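Local coordinates for alpha-catenin-like protein hmp-1 (Caenorhabditis elegans, PDB 5XA5), which binds beta-catenin, cadherin and actin filaments at cell junctions and is required for the cell migration and cell shape changes that enclose and elongate the body, at residues A61-N64 against F65-G69; Q101-I104 against Q105-R108; D174-N177 against L178-S181; D241-A244 against D245-H248. All coordinates share one frame; numbering follows the deposited sequence. Where two conformers were deposited one is given.

Contact 1 (A61-N64 against F65-G69); sequences AVAN and FLQTG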
loop_
_atom_site.group_PDB
_atom_site.type_symbol
_atom_site.label_atom_id
_atom_site.label_comp_id
_atom_site.label_asym_id
_atom_site.label_seq_id
_atom_site.Cartn_x
_atom_site.Cartn_y
_atom_site.Cartn_z
ATOM N N ALA A 61 20.532 -9.880 -2.448
ATOM C CA ALA A 61 19.380 -9.040 -2.780
ATOM C C ALA A 61 18.086 -9.693 -2.314
ATOM O O ALA A 61 17.182 -9.002 -1.835
ATOM C CB ALA A 61 19.319 -8.751 -4.277
ATOM N N VAL A 62 17.983 -11.010 -2.470
ATOM C CA VAL A 62 16.841 -11.742 -1.924
ATOM C C VAL A 62 16.787 -11.545 -0.417
ATOM O O VAL A 62 15.740 -11.201 0.140
ATOM C CB VAL A 62 16.909 -13.251 -2.247
ATOM C CG1 VAL A 62 15.807 -14.000 -1.511
ATOM C CG2 VAL A 62 16.780 -13.482 -3.737
ATOM N N ALA A 63 17.928 -11.745 0.240
ATOM C CA ALA A 63 18.003 -11.605 1.688
ATOM C C ALA A 63 17.606 -10.208 2.162
ATOM O O ALA A 63 16.864 -10.066 3.136
ATOM C CB ALA A 63 19.415 -11.951 2.181
ATOM N N ASN A 64 18.095 -9.177 1.481
ATOM C CA ASN A 64 17.802 -7.819 1.906
ATOM C C ASN A 64 16.322 -7.501 1.730
ATOM O O ASN A 64 15.739 -6.773 2.535
ATOM C CB ASN A 64 18.657 -6.806 1.145
ATOM C CG ASN A 64 18.494 -5.398 1.679
ATOM O OD1 ASN A 64 17.769 -4.587 1.107
ATOM N ND2 ASN A 64 19.148 -5.111 2.801
ATOM N N PHE A 65 15.720 -8.050 0.676
ATOM C CA PHE A 65 14.289 -7.884 0.445
ATOM C C PHE A 65 13.510 -8.509 1.609
ATOM O O PHE A 65 12.555 -7.922 2.131
ATOM C CB PHE A 65 13.877 -8.515 -0.896
ATOM C CG PHE A 65 12.460 -8.204 -1.308
ATOM C CD1 PHE A 65 12.191 -7.149 -2.163
ATOM C CD2 PHE A 65 11.404 -8.969 -0.840
ATOM C CE1 PHE A 65 10.888 -6.856 -2.544
ATOM C CE2 PHE A 65 10.092 -8.672 -1.200
ATOM C CZ PHE A 65 9.835 -7.619 -2.056
ATOM N N LEU A 66 13.928 -9.699 2.025
ATOM C CA LEU A 66 13.251 -10.388 3.109
ATOM C C LEU A 66 13.410 -9.634 4.424
ATOM O O LEU A 66 12.475 -9.569 5.217
ATOM C CB LEU A 66 13.777 -11.821 3.249
ATOM C CG LEU A 66 13.561 -12.692 2.010
ATOM C CD1 LEU A 66 14.069 -14.099 2.249
ATOM C CD2 LEU A 66 12.090 -12.722 1.610
ATOM N N GLN A 67 14.586 -9.049 4.645
ATOM C CA GLN A 67 14.853 -8.337 5.890
ATOM C C GLN A 67 14.037 -7.054 5.967
ATOM O O GLN A 67 13.401 -6.774 6.983
ATOM C CB GLN A 67 16.346 -8.023 6.032
ATOM C CG GLN A 67 17.208 -9.235 6.317
ATOM C CD GLN A 67 18.686 -8.939 6.159
ATOM O OE1 GLN A 67 19.093 -7.778 6.070
ATOM N NE2 GLN A 67 19.501 -9.989 6.135
ATOM N N THR A 68 14.054 -6.277 4.893
ATOM C CA THR A 68 13.316 -5.024 4.833
ATOM C C THR A 68 11.812 -5.293 4.894
ATOM O O THR A 68 11.049 -4.588 5.581
ATOM C CB THR A 68 13.685 -4.250 3.555
ATOM O OG1 THR A 68 15.073 -3.907 3.608
ATOM C CG2 THR A 68 12.844 -2.982 3.424
ATOM N N GLY A 69 11.383 -6.328 4.172
ATOM C CA GLY A 69 9.989 -6.743 4.180
ATOM C C GLY A 69 9.501 -7.092 5.578
ATOM O O GLY A 69 8.415 -6.674 5.979
HETATM O O HOH W 1 20.720 -7.100 4.143
#
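Val62 and Leu66 sit one turn apart on helix 51-74, their side chains side by side and pointing the same way, with Val62 CG1 4.1 Å from Leu66 CD1. The leucine is set close to the backbone as well: with CG anti to its own carbonyl carbon (chi1 -61°), the branch point leans back along the helix until Leu66 CG lies 3.2 Å from Val62 O, which also accepts the Leu66 N-H at 3.0 Å. Both residues suit this apolar stripe, which Phe65 extends; Phe65 and Leu66 pack on Leu93 of helix 83-112, while Val62 meets an apolar side chain of the chain of another protein. With an alanine at Leu66, Val62 CG1 would probably lose its neighbour and a gap would be likely to open against Leu93 and Gln97. The other side of the helix is looser and wet. The side-chain amides of Asn64 and Gln67 stand apart, Asn64 ND2 4.2 Å from Gln67 OE1, and a water bridges them, accepting from ND2 at 2.9 Å and donating to OE1 at 2.6 Å, a fitting use of two amides where solvent can enter. Nearby, Asn64 O takes the Thr68 N-H at 2.9 Å along a nearly straight bond (170°). Thr68 OG1 also donates to this oxygen, from the opposite face of its plane, but Thr68 has two conformers and this second bond belongs to the one described. Thr68 also packs on an apolar side chain of that other protein. Such a division into apolar stripe and hydrated polar side is that of an amphipathic helix in a vinculin-family bundle.

Contact 2 (Q101-I104 against Q105-R108); sequences QVMI and QTGR
Along helix 83-112, part of a vinculin-family helical bundle, Val102 and Thr106 form an i/i+4 pair in which a side-chain hydroxyl folds back onto the helix. Thr106 OG1 stands between its own backbone N and carbonyl carbon (chi1 56°), from where it donates to Val102 O at 2.9 Å. The Thr106 N-H reaches the same oxygen, also at 2.9 Å and almost straight (174°), so one carbonyl is gripped twice. The hydroxyl is further hydrogen-bonded to Ser126 OG of helix 117-165, and threonine suits the place because its methyl serves too: Thr106 CG2 lies 4.1 Å from Val102 CG1. Met103 starts away from the following turn, but bends at chi2 and chi3 so that its methyl returns, Met103 CE stopping 3.8 Å from Gly107 CA. A flexible thioether fits this buried spot, where Leu58 and Leu130 also touch it. Farther round, Ile104 CG2 comes obliquely against the Arg108 guanidinium, 3.6 Å from Arg108 NH2, and the isoleucine side chain also packs on Val55 and Leu58 of helix 51-74. Apolar groups turned to two helices, with a threonine hydroxyl tied to the backbone, are the makings of a core helix in an antiparallel helical bundle.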
loop_
_atom_site.group_PDB
_atom_site.type_symbol
_atom_site.label_atom_id
_atom_site.label_comp_id
_atom_site.label_asym_id
_atom_site.label_seq_id
_atom_site.Cartn_x
_atom_site.Cartn_y
_atom_site.Cartn_z
ATOM N N GLN A 101 14.748 -18.911 -3.540
ATOM C CA GLN A 101 15.622 -20.076 -3.409
ATOM C C GLN A 101 15.762 -20.824 -4.729
ATOM O O GLN A 101 16.869 -21.197 -5.111
ATOM C CB GLN A 101 15.105 -21.024 -2.323
ATOM C CG GLN A 101 15.295 -20.507 -0.903
ATOM C CD GLN A 101 16.716 -20.044 -0.635
ATOM O OE1 GLN A 101 17.598 -20.852 -0.333
ATOM N NE2 GLN A 101 16.947 -18.738 -0.741
ATOM N N VAL A 102 14.645 -21.052 -5.415
ATOM C CA VAL A 102 14.680 -21.710 -6.721
ATOM C C VAL A 102 15.492 -20.899 -7.729
ATOM O O VAL A 102 16.241 -21.463 -8.528
ATOM C CB VAL A 102 13.262 -21.948 -7.285
ATOM C CG1 VAL A 102 13.338 -22.480 -8.717
ATOM C CG2 VAL A 102 12.493 -22.913 -6.399
ATOM N N MET A 103 15.360 -19.576 -7.687
ATOM C CA MET A 103 16.125 -18.723 -8.591
ATOM C C MET A 103 17.628 -18.843 -8.334
ATOM O O MET A 103 18.426 -18.902 -9.275
ATOM C CB MET A 103 15.686 -17.262 -8.459
ATOM C CG MET A 103 16.452 -16.291 -9.335
ATOM S SD MET A 103 16.032 -16.434 -11.073
ATOM C CE MET A 103 17.468 -17.273 -11.733
ATOM N N ILE A 104 18.017 -18.880 -7.063
ATOM C CA ILE A 104 19.432 -18.981 -6.708
ATOM C C ILE A 104 20.009 -20.321 -7.163
ATOM O O ILE A 104 21.143 -20.385 -7.648
ATOM C CB ILE A 104 19.649 -18.794 -5.190
ATOM C CG1 ILE A 104 19.341 -17.346 -4.799
ATOM C CG2 ILE A 104 21.085 -19.145 -4.798
ATOM C CD1 ILE A 104 19.292 -17.101 -3.304
ATOM N N GLN A 105 19.221 -21.384 -7.036
ATOM C CA GLN A 105 19.666 -22.704 -7.481
ATOM C C GLN A 105 19.758 -22.828 -9.000
ATOM O O GLN A 105 20.799 -23.227 -9.532
ATOM C CB GLN A 105 18.737 -23.792 -6.939
ATOM C CG GLN A 105 19.201 -24.419 -5.633
ATOM C CD GLN A 105 20.556 -25.101 -5.755
ATOM O OE1 GLN A 105 20.925 -25.595 -6.823
ATOM N NE2 GLN A 105 21.305 -25.129 -4.658
ATOM N N THR A 106 18.676 -22.496 -9.703
ATOM C CA THR A 106 18.664 -22.647 -11.156
ATOM C C THR A 106 19.587 -21.625 -11.782
ATOM O O THR A 106 20.181 -21.867 -12.831
ATOM C CB THR A 106 17.267 -22.472 -11.760
ATOM O OG1 THR A 106 16.732 -21.203 -11.373
ATOM C CG2 THR A 106 16.339 -23.579 -11.280
ATOM N N GLY A 107 19.677 -20.459 -11.149
ATOM C CA GLY A 107 20.585 -19.431 -11.612
ATOM C C GLY A 107 22.016 -19.920 -11.539
ATOM O O GLY A 107 22.805 -19.700 -12.458
ATOM N N ARG A 108 22.343 -20.598 -10.445
ATOM C CA ARG A 108 23.686 -21.133 -10.271
ATOM C C ARG A 108 23.963 -22.207 -11.316
ATOM O O ARG A 108 25.047 -22.253 -11.891
ATOM C CB ARG A 108 23.874 -21.703 -8.864
ATOM C CG ARG A 108 25.339 -21.937 -8.485
ATOM C CD ARG A 108 25.457 -22.859 -7.283
ATOM N NE ARG A 108 24.587 -22.442 -6.186
ATOM C CZ ARG A 108 24.886 -21.488 -5.311
ATOM N NH1 ARG A 108 26.041 -20.842 -5.399
ATOM N NH2 ARG A 108 24.028 -21.176 -4.347
#

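Contact 3 (D174-N177 against L178-S181); sequences DLYN and LLIS
Leu179 N and Ile180 N donate to Leu175 O and Tyr176 O, each at 2.9 Å, continuing the regular i/i+4 ladder of helix 169-196. From this ladder the Tyr176 ring swings toward the next turn, because its CG is anti to the backbone N (chi1 -171°) and so beside the carbonyl carbon. The Ile180 side chain crosses that of Tyr176 at about a right angle, on one face of the ring. Its CG1 lies over that face, 3.8 Å from the Tyr176 ring centroid and only 19° off the normal, a CH-pi contact, though the carbon sits toward the rim. The chain then carries on past the ring margin, where Ile180 CD1 is 3.6 Å from Tyr176 CE2. This is an aromatic-aliphatic i/i+4 pair on a helix of the vinculin-family bundle, whose apolar side is turned to helix 117-165. Leu179 meets the same ring differently: its CD2 stands at the edge, near the ring plane, 3.9 Å from Tyr176 CD1. Tyrosine suits a border position such as this, since the flat ring can serve several neighbours at once; it also stacks with Tyr221 and touches Met163. Replaced by a serine, Tyr176 would probably leave Ile180 CG1 without a face to rest on and Tyr221 without its stacking mate. Leu179 suits its depth: this buried side chain packs on Val156 and Thr159, whereas Ile180, more exposed, rests on the Tyr176 face.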
loop_
_atom_site.group_PDB
_atom_site.type_symbol
_atom_site.label_atom_id
_atom_site.label_comp_id
_atom_site.label_asym_id
_atom_site.label_seq_id
_atom_site.Cartn_x
_atom_site.Cartn_y
_atom_site.Cartn_z
ATOM N N ASP A 174 -13.773 19.341 23.775
ATOM C CA ASP A 174 -12.615 18.451 23.892
ATOM C C ASP A 174 -12.605 17.416 22.779
ATOM O O ASP A 174 -11.558 17.102 22.212
ATOM C CB ASP A 174 -12.592 17.751 25.250
ATOM C CG ASP A 174 -12.250 18.695 26.389
ATOM O OD1 ASP A 174 -11.671 19.770 26.117
ATOM O OD2 ASP A 174 -12.544 18.352 27.555
ATOM N N LEU A 175 -13.775 16.874 22.460
ATOM C CA LEU A 175 -13.841 15.918 21.364
ATOM C C LEU A 175 -13.557 16.603 20.028
ATOM O O LEU A 175 -12.906 16.017 19.184
ATOM C CB LEU A 175 -15.202 15.215 21.335
ATOM C CG LEU A 175 -15.357 14.216 22.487
ATOM C CD1 LEU A 175 -16.831 13.856 22.638
ATOM C CD2 LEU A 175 -14.528 12.966 22.224
ATOM N N TYR A 176 -14.001 17.844 19.840
ATOM C CA TYR A 176 -13.709 18.483 18.568
ATOM C C TYR A 176 -12.218 18.812 18.503
ATOM O O TYR A 176 -11.627 18.735 17.431
ATOM C CB TYR A 176 -14.562 19.740 18.317
ATOM C CG TYR A 176 -14.387 20.247 16.890
ATOM C CD1 TYR A 176 -14.634 19.404 15.811
ATOM C CD2 TYR A 176 -13.979 21.556 16.623
ATOM C CE1 TYR A 176 -14.462 19.830 14.506
ATOM C CE2 TYR A 176 -13.817 22.002 15.298
ATOM C CZ TYR A 176 -14.063 21.128 14.255
ATOM O OH TYR A 176 -13.896 21.537 12.941
ATOM N N ASN A 177 -11.590 19.131 19.633
ATOM C CA ASN A 177 -10.131 19.307 19.601
ATOM C C ASN A 177 -9.414 18.054 19.070
ATOM O O ASN A 177 -8.459 18.148 18.304
ATOM C CB ASN A 177 -9.605 19.664 20.989
ATOM C CG ASN A 177 -9.615 21.156 21.243
ATOM O OD1 ASN A 177 -9.698 21.957 20.308
ATOM N ND2 ASN A 177 -9.546 21.538 22.515
ATOM N N LEU A 178 -9.892 16.883 19.466
ATOM C CA LEU A 178 -9.325 15.624 18.986
ATOM C C LEU A 178 -9.646 15.448 17.509
ATOM O O LEU A 178 -8.782 15.110 16.718
ATOM C CB LEU A 178 -9.854 14.426 19.793
ATOM C CG LEU A 178 -9.358 14.258 21.235
ATOM C CD1 LEU A 178 -10.165 13.179 21.979
ATOM C CD2 LEU A 178 -7.877 13.929 21.270
ATOM N N LEU A 179 -10.893 15.702 17.141
ATOM C CA LEU A 179 -11.324 15.530 15.767
ATOM C C LEU A 179 -10.531 16.406 14.793
ATOM O O LEU A 179 -10.218 15.976 13.690
ATOM C CB LEU A 179 -12.824 15.846 15.658
ATOM C CG LEU A 179 -13.527 15.306 14.429
ATOM C CD1 LEU A 179 -13.544 13.779 14.439
ATOM C CD2 LEU A 179 -14.960 15.842 14.321
ATOM N N ILE A 180 -10.200 17.630 15.208
ATOM C CA ILE A 180 -9.453 18.546 14.346
ATOM C C ILE A 180 -8.175 17.878 13.920
ATOM O O ILE A 180 -7.860 17.848 12.722
ATOM C CB ILE A 180 -9.137 19.880 15.046
ATOM C CG1 ILE A 180 -10.424 20.710 15.149
ATOM C CG2 ILE A 180 -8.060 20.682 14.282
ATOM C CD1 ILE A 180 -10.327 21.845 16.130
ATOM N N SER A 181 -7.458 17.318 14.890
ATOM C CA SER A 181 -6.160 16.718 14.587
ATOM C C SER A 181 -6.316 15.444 13.775
ATOM O O SER A 181 -5.546 15.218 12.841
ATOM C CB SER A 181 -5.377 16.450 15.877
ATOM O OG SER A 181 -4.962 17.689 16.427
#

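Contact 4 (D241-A244 against D245-H248); sequences DYTA and DEMH
Tyr242 CG is anti to the backbone N (chi1 176°), which tips the ring forward over the next turn, while Glu246 CG is anti to its carbonyl carbon (chi1 -77°) and carries the acid back to meet it. The carboxylate comes against the ring obliquely, the two planes 49° apart, and Glu246 OE2 lies 3.3 Å from Tyr242 CE2. The acid's methylene joins in, with Glu246 CG 4.0 Å from Tyr242 CE2, so glutamate pairs its aliphatic stem with the ring and keeps a charged end at this partly exposed site. Farther round the helix, Asp245 reaches backward through water: one molecule donates to Asp241 O at 2.8 Å and to Asp245 OD1 at 2.7 Å. Asp241 O also accepts the Asp245 N-H at 3.0 Å; an aspartate suits exposed Asp245, its carboxylate taking the water's other hydrogen. Thr243, Ala244 and Met247 form the buried side of this stretch of helix 234-258. Thr243 packs on Leu220, and its hydroxyl, in the conformer described, bonds to Ser223 OG. Ala244, small enough for close packing, touches Ile164, and Met247 reaches between helix 200-229, at Leu213 and Thr216, and helix 117-165, at Val156 and Ala160.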
loop_
_atom_site.group_PDB
_atom_site.type_symbol
_atom_site.label_atom_id
_atom_site.label_comp_id
_atom_site.label_asym_id
_atom_site.label_seq_id
_atom_site.Cartn_x
_atom_site.Cartn_y
_atom_site.Cartn_z
ATOM N N ASP A 241 -28.910 16.758 13.276
ATOM C CA ASP A 241 -29.169 15.468 12.632
ATOM C C ASP A 241 -28.731 15.502 11.179
ATOM O O ASP A 241 -28.166 14.538 10.670
ATOM C CB ASP A 241 -30.644 15.078 12.706
ATOM C CG ASP A 241 -31.124 14.813 14.123
ATOM O OD1 ASP A 241 -30.281 14.557 15.000
ATOM O OD2 ASP A 241 -32.352 14.819 14.336
ATOM N N TYR A 242 -29.013 16.613 10.512
ATOM C CA TYR A 242 -28.715 16.745 9.094
ATOM C C TYR A 242 -27.224 16.754 8.844
ATOM O O TYR A 242 -26.731 16.066 7.939
ATOM C CB TYR A 242 -29.364 18.019 8.549
ATOM C CG TYR A 242 -29.047 18.308 7.106
ATOM C CD1 TYR A 242 -29.852 17.809 6.093
ATOM C CD2 TYR A 242 -27.956 19.093 6.755
ATOM C CE1 TYR A 242 -29.574 18.068 4.769
ATOM C CE2 TYR A 242 -27.670 19.360 5.433
ATOM C CZ TYR A 242 -28.480 18.845 4.446
ATOM O OH TYR A 242 -28.194 19.113 3.129
ATOM N N THR A 243 -26.484 17.518 9.642
ATOM C CA THR A 243 -25.040 17.591 9.489
ATOM C C THR A 243 -24.393 16.262 9.880
ATOM O O THR A 243 -23.401 15.852 9.297
ATOM C CB THR A 243 -24.449 18.763 10.312
ATOM O OG1 THR A 243 -24.703 18.571 11.711
ATOM C CG2 THR A 243 -25.092 20.066 9.867
ATOM N N ALA A 244 -24.970 15.579 10.861
ATOM C CA ALA A 244 -24.488 14.239 11.205
ATOM C C ALA A 244 -24.617 13.292 10.002
ATOM O O ALA A 244 -23.694 12.528 9.710
ATOM C CB ALA A 244 -25.242 13.682 12.389
ATOM N N ASP A 245 -25.762 13.336 9.316
ATOM C CA ASP A 245 -25.965 12.484 8.145
ATOM C C ASP A 245 -24.941 12.797 7.068
ATOM O O ASP A 245 -24.401 11.886 6.426
ATOM C CB ASP A 245 -27.384 12.650 7.573
ATOM C CG ASP A 245 -28.445 12.021 8.450
ATOM O OD1 ASP A 245 -28.078 11.215 9.332
ATOM O OD2 ASP A 245 -29.646 12.319 8.243
ATOM N N GLU A 246 -24.666 14.087 6.877
ATOM C CA GLU A 246 -23.688 14.516 5.892
ATOM C C GLU A 246 -22.298 14.006 6.254
ATOM O O GLU A 246 -21.544 13.600 5.385
ATOM C CB GLU A 246 -23.654 16.038 5.780
ATOM C CG GLU A 246 -24.809 16.637 5.002
ATOM C CD GLU A 246 -24.672 18.138 4.853
ATOM O OE1 GLU A 246 -24.277 18.795 5.839
ATOM O OE2 GLU A 246 -24.950 18.657 3.752
ATOM N N MET A 247 -21.980 14.042 7.544
ATOM C CA MET A 247 -20.698 13.558 8.049
ATOM C C MET A 247 -20.539 12.073 7.765
ATOM O O MET A 247 -19.510 11.617 7.245
ATOM C CB MET A 247 -20.600 13.827 9.554
ATOM C CG MET A 247 -19.304 13.399 10.190
ATOM S SD MET A 247 -18.080 14.702 9.993
ATOM C CE MET A 247 -16.709 13.998 10.926
ATOM N N HIS A 248 -21.575 11.319 8.111
ATOM C CA HIS A 248 -21.538 9.878 7.923
ATOM C C HIS A 248 -21.397 9.515 6.452
ATOM O O HIS A 248 -20.620 8.614 6.110
ATOM C CB HIS A 248 -22.780 9.235 8.530
ATOM C CG HIS A 248 -22.809 9.295 10.023
ATOM N ND1 HIS A 248 -23.971 9.503 10.737
ATOM C CD2 HIS A 248 -21.820 9.182 10.940
ATOM C CE1 HIS A 248 -23.694 9.514 12.029
ATOM N NE2 HIS A 248 -22.395 9.319 12.179
HETATM O O HOH W 2 -28.511 12.010 11.880
#

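How the contacts relate
The four contacts fall into two pairs on opposite sides of the centre of this elongated, largely helical chain, the N-terminal, vinculin-family part of the longer protein. Contacts 1 and 2 lie on successive helices, their centres 16 Å apart and nearest atoms about 4 Å. Contacts 3 and 4 have centres 17 Å apart and do touch, Leu179 CD2 packing on Met247 CE at 4.2 Å. The pairs are distant, with centres 40 Å apart for contacts 1 and 3 and 58 Å for 2 and 4. Helix 117-165 connects the two sides, meeting side chains of contacts 2, 3 and 4. Another protein's chain packs on contacts 1 and 2, consistent with partner binding on that side.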